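Local coordinates for glycosylation Associate Protein 2 (Streptococcus agalactiae serotype V, PDB 6OYC) that probably takes part, as a component of the Gap123 complex, in glycosylation and accessory Sec export of a serine-rich adhesin, at residues F81-V86 / M285-P290; G267-G272 / E308-F313. One frame throughout, in Å; residues are numbered along the deposited sequence.

Contact 1. Residues F81-V86 / M285-P290; sequences FEVYEV and MTYFDP
Tyr84 reaches from a type II turn (Glu82 to Glu85) to strand 283-289, and its ring points its phenol edge at the strand backbone. Tyr84 OH donates to Phe288 O at 2.6 Å. The approach is bent, with a C=O...donor angle of 146° and the donor tilted from the carbonyl plane. Phe288 O lies near the plane of the Tyr84 ring, at its edge, and Tyr84 CE2 comes within 3.1 Å of it. The Tyr84 and Tyr287 rings run past each other in opposite directions, Tyr84 CE2 meeting Tyr287 CE1 at 3.7 Å. Their planes stand at 59°, so the pair is oblique. A chi1 of 178° sets Tyr287 CG anti to the backbone N, the direction that carries its hydroxyl to Val83 CG2. Val83 spreads both methyls against the Asp289 carboxylate: CG1 lies 3.5 Å and CG2 3.6 Å from Asp289 OD1, an oxygen that accepts from Val291 N. A water donates to Tyr84 OH over 3.2 Å and weakly accepts from Phe288 N. Glu82, its OE1 5.3 Å from OD2 of like-charged Asp289, is salt-bridged to Lys317. The phenol thus supplies the one direct hydrogen bond between the segments, flanked by methyl-to-carboxylate and ring contacts that supply the packing.

Contact 2. Residues G267-G272 / E308-F313; sequences GTFLLG and EGFEGF
Phe269, Phe310 and Leu270 bury the most surface where two loops meet beside the mixed sheet of an alpha/beta-hydrolase-like domain, a fold consistent with the family's clan. One loop leads from strand 251-262 to strand 274-277, the other from strand 297-301 to helix 313-318. Phe269 lies with one face against the backbone of the second loop. Gly309 CA stands 3.8 Å from the Phe269 ring centroid and 7° off the ring normal, a nearly axial CH-pi contact. The backbone, rather than the ring, accounts for the glycine: at the positive phi of Gly309 a CB would be jammed against the carbonyl O of Glu308. At the far end of the ring, Glu308 OE1 lies in the ring plane beside Phe269 CZ, at 3.6 Å, with carboxylate and ring planes 83° apart. That carboxylate is engaged by Arg260 through a salt bridge and by His258 through a hydrogen bond, which should keep it charged and its orientation fixed.

Phe310 meets Phe269 in an offset edge-to-face arrangement: the edge of Phe269 is turned toward the face of Phe310, the planes are at 88° and the centroids 5.9 Å apart. Phe310 CE2 also lies 4.0 Å from Phe269 CB. Beyond the segments, Phe310 packs on Met285, Tyr287, Leu325 and Cys327, which places it over the strands of the sheet. No hydrogen bond joins the two segments, so the interface between them rests on van der Waals and ring contacts, some of them to polar atoms. Gly312 takes the N-cap position of the helix that begins with Phe313. Leu270 sends CD1 to two aromatic side chains, 3.6 Å from Phe310 CD2 and 4.0 Å from Phe313 CD1.

The two contacts, with centres about 10 Å apart, meet at strand 283-289. Contact 1 brings a turn between strands 62-65 and 86-89 of the five-stranded parallel sheet onto that strand, and so joins the parallel sheet to the mixed sheet. Contact 2 packs two loops beside the mixed sheet, its centre about 5 Å from the chain centre against 13 Å. Contact 1 is buried (four of six touching residues); contact 2 is partly buried (four of seven), with no exposed touching residue in either. Contact 1 uses a hydrogen bond and a water, whereas contact 2 is mainly aromatic and apolar, with the Glu308 carboxylate at one ring edge. They abut directly: Tyr287 CE1 lies 3.2 Å from Leu271 O.

Contact 1. Residues F81-V86 / M285-P290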
ATOM      1  N   PHE B  81       6.521 -18.980 -11.737  1.00 34.40           N
ATOM      2  CA  PHE B  81       6.363 -18.282 -10.464  1.00 32.45           C
ATOM      3  C   PHE B  81       6.618 -16.790 -10.624  1.00 34.97           C
ATOM      4  O   PHE B  81       7.493 -16.378 -11.388  1.00 39.66           O
ATOM      5  CB  PHE B  81       7.301 -18.862  -9.388  1.00 32.03           C
ATOM      6  CG  PHE B  81       6.940 -20.263  -8.981  1.00 34.73           C
ATOM      7  CD1 PHE B  81       5.877 -20.497  -8.104  1.00 31.15           C
ATOM      8  CD2 PHE B  81       7.631 -21.355  -9.511  1.00 32.86           C
ATOM      9  CE1 PHE B  81       5.515 -21.793  -7.753  1.00 29.36           C
ATOM     10  CE2 PHE B  81       7.290 -22.646  -9.162  1.00 30.09           C
ATOM     11  CZ  PHE B  81       6.219 -22.872  -8.279  1.00 33.14           C
ATOM     12  N   GLU B  82       5.849 -15.994  -9.890  1.00 37.28           N
ATOM     13  CA  GLU B  82       5.932 -14.543  -9.898  1.00 36.04           C
ATOM     14  C   GLU B  82       6.886 -14.072  -8.811  1.00 32.74           C
ATOM     15  O   GLU B  82       7.261 -14.824  -7.913  1.00 33.36           O
ATOM     16  CB  GLU B  82       4.547 -13.923  -9.669  1.00 34.22           C
ATOM     17  CG  GLU B  82       3.537 -14.275 -10.730  1.00 36.64           C
ATOM     18  CD  GLU B  82       3.897 -13.656 -12.068  1.00 46.71           C
ATOM     19  OE1 GLU B  82       3.953 -12.401 -12.148  1.00 46.92           O
ATOM     20  OE2 GLU B  82       4.141 -14.422 -13.029  1.00 50.70           O
ATOM     21  N   VAL B  83       7.239 -12.790  -8.870  1.00 30.98           N
ATOM     22  CA  VAL B  83       8.034 -12.212  -7.798  1.00 36.27           C
ATOM     23  C   VAL B  83       7.338 -12.399  -6.437  1.00 32.94           C
ATOM     24  O   VAL B  83       6.104 -12.503  -6.343  1.00 32.48           O
ATOM     25  CB  VAL B  83       8.310 -10.727  -8.092  1.00 37.91           C
ATOM     26  CG1 VAL B  83       9.305 -10.604  -9.266  1.00 33.83           C
ATOM     27  CG2 VAL B  83       6.998  -9.983  -8.385  1.00 31.73           C
ATOM     28  N   TYR B  84       8.154 -12.461  -5.379  1.00 32.04           N
ATOM     29  CA  TYR B  84       7.708 -12.636  -3.991  1.00 32.96           C
ATOM     30  C   TYR B  84       7.029 -13.971  -3.724  1.00 31.88           C
ATOM     31  O   TYR B  84       6.630 -14.225  -2.581  1.00 31.94           O
ATOM     32  CB  TYR B  84       6.761 -11.510  -3.559  1.00 30.36           C
ATOM     33  CG  TYR B  84       7.391 -10.162  -3.739  1.00 32.23           C
ATOM     34  CD1 TYR B  84       8.501  -9.799  -2.987  1.00 32.93           C
ATOM     35  CD2 TYR B  84       6.900  -9.261  -4.674  1.00 29.49           C
ATOM     36  CE1 TYR B  84       9.100  -8.561  -3.143  1.00 32.20           C
ATOM     37  CE2 TYR B  84       7.492  -8.031  -4.841  1.00 33.61           C
ATOM     38  CZ  TYR B  84       8.608  -7.689  -4.078  1.00 33.35           C
ATOM     39  OH  TYR B  84       9.219  -6.461  -4.239  1.00 35.22           O
ATOM     40  N   GLU B  85       6.904 -14.831  -4.742  1.00 27.08           N
ATOM     41  CA  GLU B  85       6.358 -16.168  -4.544  1.00 27.70           C
ATOM     42  C   GLU B  85       7.430 -17.194  -4.229  1.00 28.11           C
ATOM     43  O   GLU B  85       7.116 -18.373  -4.059  1.00 28.65           O
ATOM     44  CB  GLU B  85       5.562 -16.621  -5.773  1.00 30.56           C
ATOM     45  CG  GLU B  85       4.255 -15.858  -5.951  1.00 32.52           C
ATOM     46  CD  GLU B  85       3.382 -16.419  -7.074  1.00 35.16           C
ATOM     47  OE1 GLU B  85       3.844 -17.312  -7.826  1.00 34.47           O
ATOM     48  OE2 GLU B  85       2.237 -15.938  -7.212  1.00 33.56           O
ATOM     49  N   VAL B  86       8.688 -16.785  -4.155  1.00 31.24           N
ATOM     50  CA  VAL B  86       9.794 -17.711  -3.970  1.00 28.96           C
ATOM     51  C   VAL B  86      10.346 -17.519  -2.567  1.00 31.43           C
ATOM     52  O   VAL B  86      10.449 -16.384  -2.075  1.00 27.83           O
ATOM     53  CB  VAL B  86      10.878 -17.494  -5.048  1.00 30.96           C
ATOM     54  CG1 VAL B  86      12.062 -18.449  -4.842  1.00 26.87           C
ATOM     55  CG2 VAL B  86      10.252 -17.691  -6.421  1.00 28.89           C
ATOM     56  N   MET B 285       2.332   2.952   1.792  1.00 30.59           N
ATOM     57  CA  MET B 285       2.774   1.625   1.402  1.00 33.56           C
ATOM     58  C   MET B 285       3.368   1.669   0.001  1.00 32.68           C
ATOM     59  O   MET B 285       3.021   2.526  -0.817  1.00 32.91           O
ATOM     60  CB  MET B 285       1.626   0.611   1.458  1.00 31.40           C
ATOM     61  CG  MET B 285       1.260   0.245   2.877  1.00 33.15           C
ATOM     62  SD  MET B 285       0.280   1.527   3.639  1.00 35.32           S
ATOM     63  CE  MET B 285      -0.209   0.666   5.149  1.00 33.00           C
ATOM     64  N   THR B 286       4.260   0.727  -0.278  1.00 32.75           N
ATOM     65  CA  THR B 286       4.871   0.643  -1.591  1.00 33.85           C
ATOM     66  C   THR B 286       4.841  -0.797  -2.062  1.00 34.28           C
ATOM     67  O   THR B 286       4.954  -1.731  -1.269  1.00 36.83           O
ATOM     68  CB  THR B 286       6.331   1.173  -1.579  1.00 34.14           C
ATOM     69  OG1 THR B 286       7.110   0.407  -0.658  1.00 33.84           O
ATOM     70  CG2 THR B 286       6.377   2.641  -1.162  1.00 31.13           C
ATOM     71  N   TYR B 287       4.674  -0.968  -3.366  1.00 39.37           N
ATOM     72  CA  TYR B 287       4.825  -2.268  -3.997  1.00 36.31           C
ATOM     73  C   TYR B 287       5.824  -2.132  -5.135  1.00 36.81           C
ATOM     74  O   TYR B 287       5.766  -1.169  -5.903  1.00 37.10           O
ATOM     75  CB  TYR B 287       3.493  -2.798  -4.531  1.00 35.95           C
ATOM     76  CG  TYR B 287       3.689  -4.121  -5.228  1.00 36.23           C
ATOM     77  CD1 TYR B 287       3.894  -5.272  -4.493  1.00 30.96           C
ATOM     78  CD2 TYR B 287       3.731  -4.203  -6.617  1.00 36.92           C
ATOM     79  CE1 TYR B 287       4.098  -6.469  -5.100  1.00 34.04           C
ATOM     80  CE2 TYR B 287       3.941  -5.403  -7.248  1.00 34.92           C
ATOM     81  CZ  TYR B 287       4.125  -6.535  -6.482  1.00 37.57           C
ATOM     82  OH  TYR B 287       4.330  -7.742  -7.085  1.00 36.16           O
ATOM     83  N   PHE B 288       6.729  -3.100  -5.260  1.00 36.95           N
ATOM     84  CA  PHE B 288       7.796  -2.990  -6.252  1.00 37.58           C
ATOM     85  C   PHE B 288       7.994  -4.311  -6.985  1.00 35.92           C
ATOM     86  O   PHE B 288       8.150  -5.355  -6.346  1.00 36.13           O
ATOM     87  CB  PHE B 288       9.100  -2.540  -5.585  1.00 40.23           C
ATOM     88  CG  PHE B 288      10.328  -2.687  -6.453  1.00 38.73           C
ATOM     89  CD1 PHE B 288      10.537  -1.849  -7.545  1.00 37.50           C
ATOM     90  CD2 PHE B 288      11.293  -3.636  -6.144  1.00 39.15           C
ATOM     91  CE1 PHE B 288      11.692  -1.975  -8.333  1.00 40.88           C
ATOM     92  CE2 PHE B 288      12.449  -3.762  -6.916  1.00 45.27           C
ATOM     93  CZ  PHE B 288      12.647  -2.929  -8.014  1.00 39.63           C
ATOM     94  N   ASP B 289       7.994  -4.252  -8.314  1.00 37.43           N
ATOM     95  CA  ASP B 289       8.244  -5.411  -9.181  1.00 41.18           C
ATOM     96  C   ASP B 289       9.352  -5.026 -10.159  1.00 41.70           C
ATOM     97  O   ASP B 289       9.120  -4.165 -11.035  1.00 40.85           O
ATOM     98  CB  ASP B 289       6.973  -5.827  -9.927  1.00 36.86           C
ATOM     99  CG  ASP B 289       7.126  -7.145 -10.706  1.00 37.81           C
ATOM    100  OD1 ASP B 289       8.253  -7.657 -10.872  1.00 38.35           O
ATOM    101  OD2 ASP B 289       6.096  -7.677 -11.169  1.00 37.69           O
ATOM    102  N   PRO B 290      10.552  -5.616 -10.058  1.00 42.18           N
ATOM    103  CA  PRO B 290      11.641  -5.222 -10.976  1.00 43.18           C
ATOM    104  C   PRO B 290      11.469  -5.745 -12.390  1.00 41.26           C
ATOM    105  O   PRO B 290      12.156  -5.257 -13.285  1.00 44.54           O
ATOM    106  CB  PRO B 290      12.890  -5.827 -10.317  1.00 39.14           C
ATOM    107  CG  PRO B 290      12.367  -7.085  -9.695  1.00 39.54           C
ATOM    108  CD  PRO B 290      10.945  -6.753  -9.206  1.00 41.21           C
TER
HETATM  109  O   HOH W   1       7.448  -4.217  -2.783  1.00 31.43           O

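Contact 2. Residues G267-G272 / E308-F313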
ATOM      1  N   GLY B 267       3.671  -9.773   3.089  1.00 28.64           N
ATOM      2  CA  GLY B 267       3.453  -8.555   2.331  1.00 26.76           C
ATOM      3  C   GLY B 267       2.287  -7.705   2.814  1.00 31.54           C
ATOM      4  O   GLY B 267       1.235  -8.222   3.210  1.00 28.35           O
ATOM      5  N   THR B 268       2.460  -6.389   2.764  1.00 30.25           N
ATOM      6  CA  THR B 268       1.381  -5.469   3.082  1.00 30.67           C
ATOM      7  C   THR B 268       0.477  -5.296   1.868  1.00 32.02           C
ATOM      8  O   THR B 268       0.942  -4.919   0.783  1.00 29.21           O
ATOM      9  CB  THR B 268       1.947  -4.115   3.521  1.00 34.49           C
ATOM     10  OG1 THR B 268       2.777  -4.295   4.682  1.00 33.71           O
ATOM     11  CG2 THR B 268       0.810  -3.150   3.851  1.00 32.69           C
ATOM     12  N   PHE B 269      -0.820  -5.555   2.064  1.00 28.83           N
ATOM     13  CA  PHE B 269      -1.832  -5.530   1.005  1.00 31.13           C
ATOM     14  C   PHE B 269      -1.549  -6.637   0.000  1.00 31.58           C
ATOM     15  O   PHE B 269      -2.226  -7.669   0.013  1.00 31.26           O
ATOM     16  CB  PHE B 269      -1.913  -4.165   0.296  1.00 27.49           C
ATOM     17  CG  PHE B 269      -2.414  -3.047   1.171  1.00 32.01           C
ATOM     18  CD1 PHE B 269      -3.558  -3.211   1.964  1.00 30.63           C
ATOM     19  CD2 PHE B 269      -1.757  -1.817   1.193  1.00 33.86           C
ATOM     20  CE1 PHE B 269      -4.035  -2.163   2.764  1.00 29.35           C
ATOM     21  CE2 PHE B 269      -2.222  -0.761   2.011  1.00 31.93           C
ATOM     22  CZ  PHE B 269      -3.359  -0.939   2.790  1.00 30.87           C
ATOM     23  N   LEU B 270      -0.548  -6.451  -0.857  1.00 33.33           N
ATOM     24  CA  LEU B 270      -0.143  -7.473  -1.810  1.00 33.78           C
ATOM     25  C   LEU B 270       1.027  -8.277  -1.258  1.00 33.11           C
ATOM     26  O   LEU B 270       1.719  -7.847  -0.333  1.00 32.51           O
ATOM     27  CB  LEU B 270       0.245  -6.842  -3.150  1.00 36.44           C
ATOM     28  CG  LEU B 270      -0.885  -6.033  -3.797  1.00 35.95           C
ATOM     29  CD1 LEU B 270      -0.331  -5.131  -4.906  1.00 38.61           C
ATOM     30  CD2 LEU B 270      -1.961  -6.976  -4.346  1.00 33.43           C
ATOM     31  N   LEU B 271       1.225  -9.459  -1.839  1.00 30.54           N
ATOM     32  CA  LEU B 271       2.427 -10.243  -1.605  1.00 31.36           C
ATOM     33  C   LEU B 271       3.662  -9.426  -1.989  1.00 34.61           C
ATOM     34  O   LEU B 271       3.788  -8.962  -3.130  1.00 33.33           O
ATOM     35  CB  LEU B 271       2.345 -11.533  -2.421  1.00 31.88           C
ATOM     36  CG  LEU B 271       3.279 -12.694  -2.080  1.00 32.87           C
ATOM     37  CD1 LEU B 271       3.002 -13.280  -0.696  1.00 27.83           C
ATOM     38  CD2 LEU B 271       3.185 -13.767  -3.145  1.00 32.09           C
ATOM     39  N   GLY B 272       4.563  -9.220  -1.031  1.00 34.09           N
ATOM     40  CA  GLY B 272       5.719  -8.370  -1.249  1.00 28.56           C
ATOM     41  C   GLY B 272       5.525  -6.908  -0.894  1.00 31.92           C
ATOM     42  O   GLY B 272       6.510  -6.161  -0.886  1.00 34.88           O
ATOM     43  N   GLU B 308      -8.731   0.701   1.173  1.00 35.93           N
ATOM     44  CA  GLU B 308      -7.280   0.807   1.162  1.00 38.82           C
ATOM     45  C   GLU B 308      -6.658  -0.125   0.117  1.00 39.02           C
ATOM     46  O   GLU B 308      -7.308  -1.030  -0.413  1.00 40.80           O
ATOM     47  CB  GLU B 308      -6.735   0.520   2.562  1.00 35.26           C
ATOM     48  CG  GLU B 308      -7.366   1.428   3.601  1.00 33.01           C
ATOM     49  CD  GLU B 308      -6.624   1.421   4.925  1.00 34.69           C
ATOM     50  OE1 GLU B 308      -5.662   0.616   5.103  1.00 31.05           O
ATOM     51  OE2 GLU B 308      -7.016   2.231   5.798  1.00 33.85           O
ATOM     52  N   GLY B 309      -5.385   0.121  -0.187  1.00 37.48           N
ATOM     53  CA  GLY B 309      -4.618  -0.715  -1.091  1.00 35.85           C
ATOM     54  C   GLY B 309      -4.064   0.074  -2.267  1.00 36.30           C
ATOM     55  O   GLY B 309      -4.276   1.278  -2.402  1.00 36.43           O
ATOM     56  N   PHE B 310      -3.328  -0.640  -3.123  1.00 35.53           N
ATOM     57  CA  PHE B 310      -2.692  -0.022  -4.289  1.00 37.23           C
ATOM     58  C   PHE B 310      -3.641   0.060  -5.476  1.00 40.32           C
ATOM     59  O   PHE B 310      -4.344  -0.903  -5.800  1.00 39.60           O
ATOM     60  CB  PHE B 310      -1.460  -0.808  -4.719  1.00 33.74           C
ATOM     61  CG  PHE B 310      -0.407  -0.903  -3.670  1.00 33.08           C
ATOM     62  CD1 PHE B 310       0.445   0.170  -3.428  1.00 32.02           C
ATOM     63  CD2 PHE B 310      -0.260  -2.066  -2.930  1.00 30.59           C
ATOM     64  CE1 PHE B 310       1.417   0.095  -2.450  1.00 32.56           C
ATOM     65  CE2 PHE B 310       0.713  -2.161  -1.953  1.00 33.64           C
ATOM     66  CZ  PHE B 310       1.568  -1.077  -1.711  1.00 32.45           C
ATOM     67  N   GLU B 311      -3.635   1.214  -6.135  1.00 42.39           N
ATOM     68  CA  GLU B 311      -4.261   1.392  -7.435  1.00 40.83           C
ATOM     69  C   GLU B 311      -3.282   1.073  -8.558  1.00 44.56           C
ATOM     70  O   GLU B 311      -2.076   1.317  -8.443  1.00 41.53           O
ATOM     71  CB  GLU B 311      -4.722   2.829  -7.618  1.00 42.25           C
ATOM     72  CG  GLU B 311      -6.160   3.070  -7.362  1.00 48.64           C
ATOM     73  CD  GLU B 311      -6.552   4.488  -7.717  1.00 52.09           C
ATOM     74  OE1 GLU B 311      -5.701   5.236  -8.278  1.00 50.99           O
ATOM     75  OE2 GLU B 311      -7.709   4.848  -7.426  1.00 51.55           O
ATOM     76  N   GLY B 312      -3.818   0.556  -9.664  1.00 46.02           N
ATOM     77  CA  GLY B 312      -3.059   0.492 -10.899  1.00 42.58           C
ATOM     78  C   GLY B 312      -2.081  -0.648 -11.023  1.00 40.70           C
ATOM     79  O   GLY B 312      -1.131  -0.540 -11.803  1.00 43.75           O
ATOM     80  N   PHE B 313      -2.280  -1.742 -10.286  1.00 40.06           N
ATOM     81  CA  PHE B 313      -1.414  -2.909 -10.424  1.00 38.97           C
ATOM     82  C   PHE B 313      -1.427  -3.448 -11.851  1.00 40.62           C
ATOM     83  O   PHE B 313      -0.380  -3.621 -12.481  1.00 40.35           O
ATOM     84  CB  PHE B 313      -1.855  -3.996  -9.450  1.00 35.76           C
ATOM     85  CG  PHE B 313      -1.014  -5.251  -9.506  1.00 35.27           C
ATOM     86  CD1 PHE B 313       0.232  -5.297  -8.895  1.00 33.14           C
ATOM     87  CD2 PHE B 313      -1.477  -6.381 -10.161  1.00 37.62           C
ATOM     88  CE1 PHE B 313       0.999  -6.445  -8.924  1.00 32.97           C
ATOM     89  CE2 PHE B 313      -0.713  -7.541 -10.210  1.00 36.83           C
ATOM     90  CZ  PHE B 313       0.530  -7.573  -9.588  1.00 38.85           C
TER